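Enoyl-CoA hydratase (Mycobacterium avium subsp. paratuberculosis, PDB 4LK5) probably adds water across the double bond of enoyl-CoA thioesters, the hydratase reaction known within the crotonase-like enoyl-CoA hydratase/isomerase family. Local coordinates at residues Thr65-Ala70 against Asn119-Ala124; Glu72-Asp77 against Ala126-Pro131. All coordinates share one frame; numbering follows the deposited sequence.

Overall arrangement
Contacts 1 and 2 are successive stations along one helix pair, 61-76 and 113-127, with centres about 11 Å apart on the same side of the chain's centre. The four segments alternate in sequence: 65-70 and 72-77 come first, then 119-124 and 126-131, with strand 82-87 between the two pairs. Contact 1 joins the bodies of the helices; contact 2 follows where helix 113-127 gives way to the turn before strand 132-136. Glu72 links the two, its OE1 lying 2.8 Å from Arg120 NH2 in a salt bridge. The pair illustrates how crossover helices linking parallel strands of a mixed sheet stay together along their length, first by packed helices and then by a turn.

Contact 1: residues Thr65-Ala70 against Asn119-Ala124; sequences TGIADA and NRLVRA
Ala68 and Leu121 mark the closest backbone register of two neighbouring helices, with CA atoms 4.0 Å apart and local axes that run nearly side by side, 8.2 Å apart at an angle of 29°. In this crotonase-like fold helices 61-76 and 113-127 connect successive parallel strands of the main sheet in beta-alpha-beta crossovers. The small methyl of Ala68 permits the approach: its CB faces helix 113-127 and lies 3.9 Å from Leu121 CB. Leu121 has CG anti to its own backbone N, and from there both its methyls reach Ile67, CD1 at 3.4 Å and CD2 at 3.6 Å from Ile67 CG2, a tight buried apolar contact. Arg120 works on the more open side. A bend in its chain at chi3 (89°) carries the guanidinium over Ala68, whose CB covers one face from 3.6 Å above the plane, offset toward the rim. Glu72 and Glu117 also form salt bridges with this guanidinium, and Thr65 OG1 is hydrogen-bonded to Glu117 as well as to Val61 O; the gathered carboxylates probably stabilise the arginine's charge. Asp69 comes in at the edge, its carboxylate plane turned 49° from that of the guanidinium. Its OD1 receives Arg120 NH2 at 2.6 Å, nearly in the guanidinium plane, and Arg120 NH1 more weakly at 3.2 Å.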
loop_
_atom_site.group_PDB
_atom_site.type_symbol
_atom_site.label_atom_id
_atom_site.label_comp_id
_atom_site.label_asym_id
_atom_site.label_seq_id
_atom_site.Cartn_x
_atom_site.Cartn_y
_atom_site.Cartn_z
ATOM N N THR C 65 -14.879 -25.117 8.268
ATOM C CA THR C 65 -14.147 -26.347 7.905
ATOM C C THR C 65 -14.441 -26.799 6.475
ATOM O O THR C 65 -13.570 -27.339 5.793
ATOM C CB THR C 65 -14.448 -27.494 8.907
ATOM O OG1 THR C 65 -13.970 -27.108 10.210
ATOM C CG2 THR C 65 -13.780 -28.867 8.452
ATOM N N GLY C 66 -15.655 -26.519 6.010
ATOM C CA GLY C 66 -16.082 -26.949 4.691
ATOM C C GLY C 66 -15.445 -26.185 3.552
ATOM O O GLY C 66 -14.970 -26.785 2.581
ATOM N N ILE C 67 -15.458 -24.854 3.670
ATOM C CA ILE C 67 -14.866 -23.945 2.673
ATOM C C ILE C 67 -13.367 -24.231 2.628
ATOM O O ILE C 67 -12.781 -24.408 1.566
ATOM C CB ILE C 67 -15.099 -22.462 3.072
ATOM C CG1 ILE C 67 -16.586 -22.119 3.097
ATOM C CG2 ILE C 67 -14.384 -21.486 2.140
ATOM C CD1 ILE C 67 -16.923 -21.226 4.258
ATOM N N ALA C 68 -12.753 -24.309 3.802
ATOM C CA ALA C 68 -11.371 -24.708 3.878
ATOM C C ALA C 68 -11.134 -25.997 3.097
ATOM O O ALA C 68 -10.293 -26.004 2.213
ATOM C CB ALA C 68 -10.917 -24.825 5.331
ATOM N N ASP C 69 -11.910 -27.054 3.357
ATOM C CA ASP C 69 -11.694 -28.374 2.686
ATOM C C ASP C 69 -11.887 -28.263 1.185
ATOM O O ASP C 69 -11.095 -28.756 0.374
ATOM C CB ASP C 69 -12.662 -29.457 3.235
ATOM C CG ASP C 69 -12.325 -29.924 4.682
ATOM O OD1 ASP C 69 -11.223 -29.657 5.194
ATOM O OD2 ASP C 69 -13.171 -30.582 5.313
ATOM N N ALA C 70 -12.979 -27.615 0.820
ATOM C CA ALA C 70 -13.271 -27.276 -0.564
ATOM C C ALA C 70 -12.140 -26.467 -1.267
ATOM O O ALA C 70 -11.790 -26.738 -2.450
ATOM C CB ALA C 70 -14.584 -26.495 -0.604
ATOM N N ASN C 119 -7.744 -19.912 9.687
ATOM C CA ASN C 119 -6.390 -19.809 9.162
ATOM C C ASN C 119 -6.206 -20.793 8.017
ATOM O O ASN C 119 -5.715 -20.420 6.964
ATOM C CB ASN C 119 -5.342 -19.968 10.282
ATOM C CG ASN C 119 -5.331 -18.775 11.253
ATOM O OD1 ASN C 119 -6.065 -17.796 11.074
ATOM N ND2 ASN C 119 -4.501 -18.849 12.278
ATOM N N ARG C 120 -6.644 -22.031 8.205
ATOM C CA ARG C 120 -6.594 -23.026 7.140
ATOM C C ARG C 120 -7.277 -22.500 5.903
ATOM O O ARG C 120 -6.749 -22.592 4.819
ATOM C CB ARG C 120 -7.311 -24.326 7.538
ATOM C CG ARG C 120 -6.436 -25.528 7.827
ATOM C CD ARG C 120 -7.287 -26.740 8.252
ATOM N NE ARG C 120 -7.649 -27.465 7.054
ATOM C CZ ARG C 120 -8.864 -27.860 6.686
ATOM N NH1 ARG C 120 -9.967 -27.700 7.452
ATOM N NH2 ARG C 120 -8.939 -28.472 5.509
ATOM N N LEU C 121 -8.480 -21.984 6.070
ATOM C CA LEU C 121 -9.246 -21.480 4.936
ATOM C C LEU C 121 -8.431 -20.419 4.181
ATOM O O LEU C 121 -8.143 -20.572 2.983
ATOM C CB LEU C 121 -10.582 -20.916 5.410
ATOM C CG LEU C 121 -11.384 -19.972 4.506
ATOM C CD1 LEU C 121 -11.319 -20.351 3.054
ATOM C CD2 LEU C 121 -12.823 -19.971 4.991
ATOM N N VAL C 122 -8.016 -19.392 4.916
ATOM C CA VAL C 122 -7.273 -18.285 4.348
ATOM C C VAL C 122 -6.017 -18.739 3.608
ATOM O O VAL C 122 -5.783 -18.327 2.453
ATOM C CB VAL C 122 -6.992 -17.215 5.434
ATOM C CG1 VAL C 122 -5.895 -16.315 5.014
ATOM C CG2 VAL C 122 -8.245 -16.398 5.670
ATOM N N ARG C 123 -5.239 -19.621 4.219
ATOM C CA ARG C 123 -4.068 -20.182 3.514
ATOM C C ARG C 123 -4.459 -20.934 2.283
ATOM O O ARG C 123 -3.688 -20.976 1.340
ATOM C CB ARG C 123 -3.285 -21.185 4.355
ATOM C CG ARG C 123 -2.599 -20.561 5.541
ATOM C CD ARG C 123 -1.526 -21.436 6.127
ATOM N NE ARG C 123 -1.228 -20.916 7.454
ATOM C CZ ARG C 123 -1.760 -21.351 8.601
ATOM N NH1 ARG C 123 -2.612 -22.359 8.641
ATOM N NH2 ARG C 123 -1.404 -20.770 9.745
ATOM N N ALA C 124 -5.622 -21.578 2.299
ATOM C CA ALA C 124 -6.007 -22.424 1.159
ATOM C C ALA C 124 -6.301 -21.520 -0.011
ATOM O O ALA C 124 -5.905 -21.813 -1.124
ATOM C CB ALA C 124 -7.205 -23.295 1.479
#

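Contact 2: residues Glu72-Asp77 against Ala126-Pro131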
loop_
_atom_site.group_PDB
_atom_site.type_symbol
_atom_site.label_atom_id
_atom_site.label_comp_id
_atom_site.label_asym_id
_atom_site.label_seq_id
_atom_site.Cartn_x
_atom_site.Cartn_y
_atom_site.Cartn_z
ATOM N N GLU C 72 -8.947 -26.437 -0.363
ATOM C CA GLU C 72 -7.856 -27.408 -0.537
ATOM C C GLU C 72 -8.147 -28.407 -1.680
ATOM O O GLU C 72 -7.288 -28.614 -2.552
ATOM C CB GLU C 72 -7.546 -28.131 0.764
ATOM C CG GLU C 72 -6.900 -27.230 1.804
ATOM C CD GLU C 72 -6.569 -27.989 3.068
ATOM O OE1 GLU C 72 -7.248 -29.003 3.336
ATOM O OE2 GLU C 72 -5.644 -27.574 3.793
ATOM N N TYR C 73 -9.358 -28.976 -1.713
ATOM C CA TYR C 73 -9.736 -29.890 -2.803
ATOM C C TYR C 73 -9.505 -29.282 -4.193
ATOM O O TYR C 73 -8.988 -29.931 -5.101
ATOM C CB TYR C 73 -11.206 -30.310 -2.703
ATOM C CG TYR C 73 -11.586 -31.130 -3.883
ATOM C CD1 TYR C 73 -11.047 -32.420 -4.047
ATOM C CD2 TYR C 73 -12.414 -30.618 -4.879
ATOM C CE1 TYR C 73 -11.351 -33.184 -5.158
ATOM C CE2 TYR C 73 -12.740 -31.380 -5.993
ATOM C CZ TYR C 73 -12.202 -32.658 -6.133
ATOM O OH TYR C 73 -12.506 -33.419 -7.247
ATOM N N ALA C 74 -9.889 -28.023 -4.341
ATOM C CA ALA C 74 -9.832 -27.343 -5.616
ATOM C C ALA C 74 -8.416 -27.096 -6.147
ATOM O O ALA C 74 -8.250 -26.798 -7.337
ATOM C CB ALA C 74 -10.585 -26.036 -5.510
ATOM N N ALA C 75 -7.404 -27.190 -5.281
ATOM C CA ALA C 75 -6.014 -27.060 -5.722
ATOM C C ALA C 75 -5.532 -28.305 -6.441
ATOM O O ALA C 75 -4.634 -28.208 -7.274
ATOM C CB ALA C 75 -5.097 -26.762 -4.545
ATOM N N THR C 76 -6.113 -29.466 -6.100
ATOM C CA THR C 76 -5.711 -30.765 -6.676
ATOM C C THR C 76 -6.397 -30.991 -8.026
ATOM O O THR C 76 -5.784 -31.451 -8.983
ATOM C CB THR C 76 -6.029 -31.979 -5.731
ATOM O OG1 THR C 76 -7.446 -32.279 -5.687
ATOM C CG2 THR C 76 -5.519 -31.723 -4.317
ATOM N N ASP C 77 -7.671 -30.625 -8.097
ATOM C CA ASP C 77 -8.541 -31.050 -9.192
ATOM C C ASP C 77 -8.260 -30.328 -10.530
ATOM O O ASP C 77 -8.514 -29.126 -10.653
ATOM C CB ASP C 77 -10.007 -30.864 -8.772
ATOM C CG ASP C 77 -10.956 -31.617 -9.662
ATOM O OD1 ASP C 77 -11.070 -31.231 -10.846
ATOM O OD2 ASP C 77 -11.561 -32.601 -9.186
ATOM N N ALA C 126 -5.033 -18.381 -0.562
ATOM C CA ALA C 126 -3.762 -17.800 -1.028
ATOM C C ALA C 126 -2.896 -18.815 -1.785
ATOM O O ALA C 126 -2.172 -18.462 -2.717
ATOM C CB ALA C 126 -2.978 -17.204 0.152
ATOM N N ALA C 127 -2.942 -20.062 -1.354
ATOM C CA ALA C 127 -2.154 -21.118 -1.991
ATOM C C ALA C 127 -2.795 -21.680 -3.296
ATOM O O ALA C 127 -2.147 -22.430 -4.016
ATOM C CB ALA C 127 -1.925 -22.247 -0.991
ATOM N N LEU C 128 -4.041 -21.311 -3.599
ATOM C CA LEU C 128 -4.779 -21.915 -4.729
ATOM C C LEU C 128 -4.290 -21.475 -6.152
ATOM O O LEU C 128 -4.449 -20.310 -6.524
ATOM C CB LEU C 128 -6.261 -21.587 -4.544
ATOM C CG LEU C 128 -7.382 -22.269 -5.353
ATOM C CD1 LEU C 128 -6.973 -23.644 -5.826
ATOM C CD2 LEU C 128 -8.669 -22.350 -4.514
ATOM N N PRO C 129 -3.709 -22.393 -6.949
ATOM C CA PRO C 129 -3.141 -22.046 -8.278
ATOM C C PRO C 129 -4.154 -21.661 -9.381
ATOM O O PRO C 129 -3.962 -21.982 -10.557
ATOM C CB PRO C 129 -2.379 -23.310 -8.697
ATOM C CG PRO C 129 -2.326 -24.183 -7.499
ATOM C CD PRO C 129 -3.451 -23.796 -6.588
ATOM N N HIS C 130 -5.207 -20.956 -9.006
ATOM C CA HIS C 130 -6.191 -20.524 -9.930
ATOM C C HIS C 130 -6.715 -19.201 -9.466
ATOM O O HIS C 130 -6.577 -18.849 -8.288
ATOM C CB HIS C 130 -7.315 -21.575 -9.996
ATOM C CG HIS C 130 -6.851 -22.894 -10.521
ATOM N ND1 HIS C 130 -6.437 -23.065 -11.826
ATOM C CD2 HIS C 130 -6.640 -24.077 -9.904
ATOM C CE1 HIS C 130 -6.027 -24.310 -12.001
ATOM N NE2 HIS C 130 -6.150 -24.950 -10.850
ATOM N N PRO C 131 -7.318 -18.433 -10.382
ATOM C CA PRO C 131 -7.930 -17.199 -9.897
ATOM C C PRO C 131 -9.076 -17.530 -8.963
ATOM O O PRO C 131 -9.867 -18.427 -9.261
ATOM C CB PRO C 131 -8.437 -16.549 -11.178
ATOM C CG PRO C 131 -7.461 -16.997 -12.209
ATOM C CD PRO C 131 -7.177 -18.432 -11.845
#
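Tyr73 O, just ahead of the pair Ala74-Ala75 that touches Leu128, accepts two hydrogen bonds: from Thr76 N at 3.1 Å and from Thr76 OG1 at 2.9 Å. The hydroxyl arrives in the carbonyl plane, on a lone pair, because a chi1 of 74° folds it back over the preceding turn. Across the contact the interaction is apolar. Leu128 extends its side chain with CG anti to the backbone N (chi1 -167°) and sets CD1 against the backbone of Ala75, 3.5 Å from Ala75 CA. The same methyl lies 3.7 Å from Ala74 O, while Ala75 CB meets the ring of Pro129 at its CD, 4.0 Å away. In the crotonase-like fold this is where a crossover helix, 113-127, hands the chain on to its strand, 132-136: the Pro131 carbonyl already accepts a backbone hydrogen bond from Val83 of the adjacent strand. The turn between them is tight. His130 N bonds to Leu128 O at 2.7 Å, an inverse gamma turn centred on Pro129, and Lys243 adds weak hydrogen bonds to Leu128 O and Ala126 O. Phe46 covers Ala74 from the sheet, and Leu195 of a second subunit packs on Pro131. Beyond the turn His130 points its CB toward helix 61-76, and its ring brings CD2 to 4.1 Å from Ala74 O.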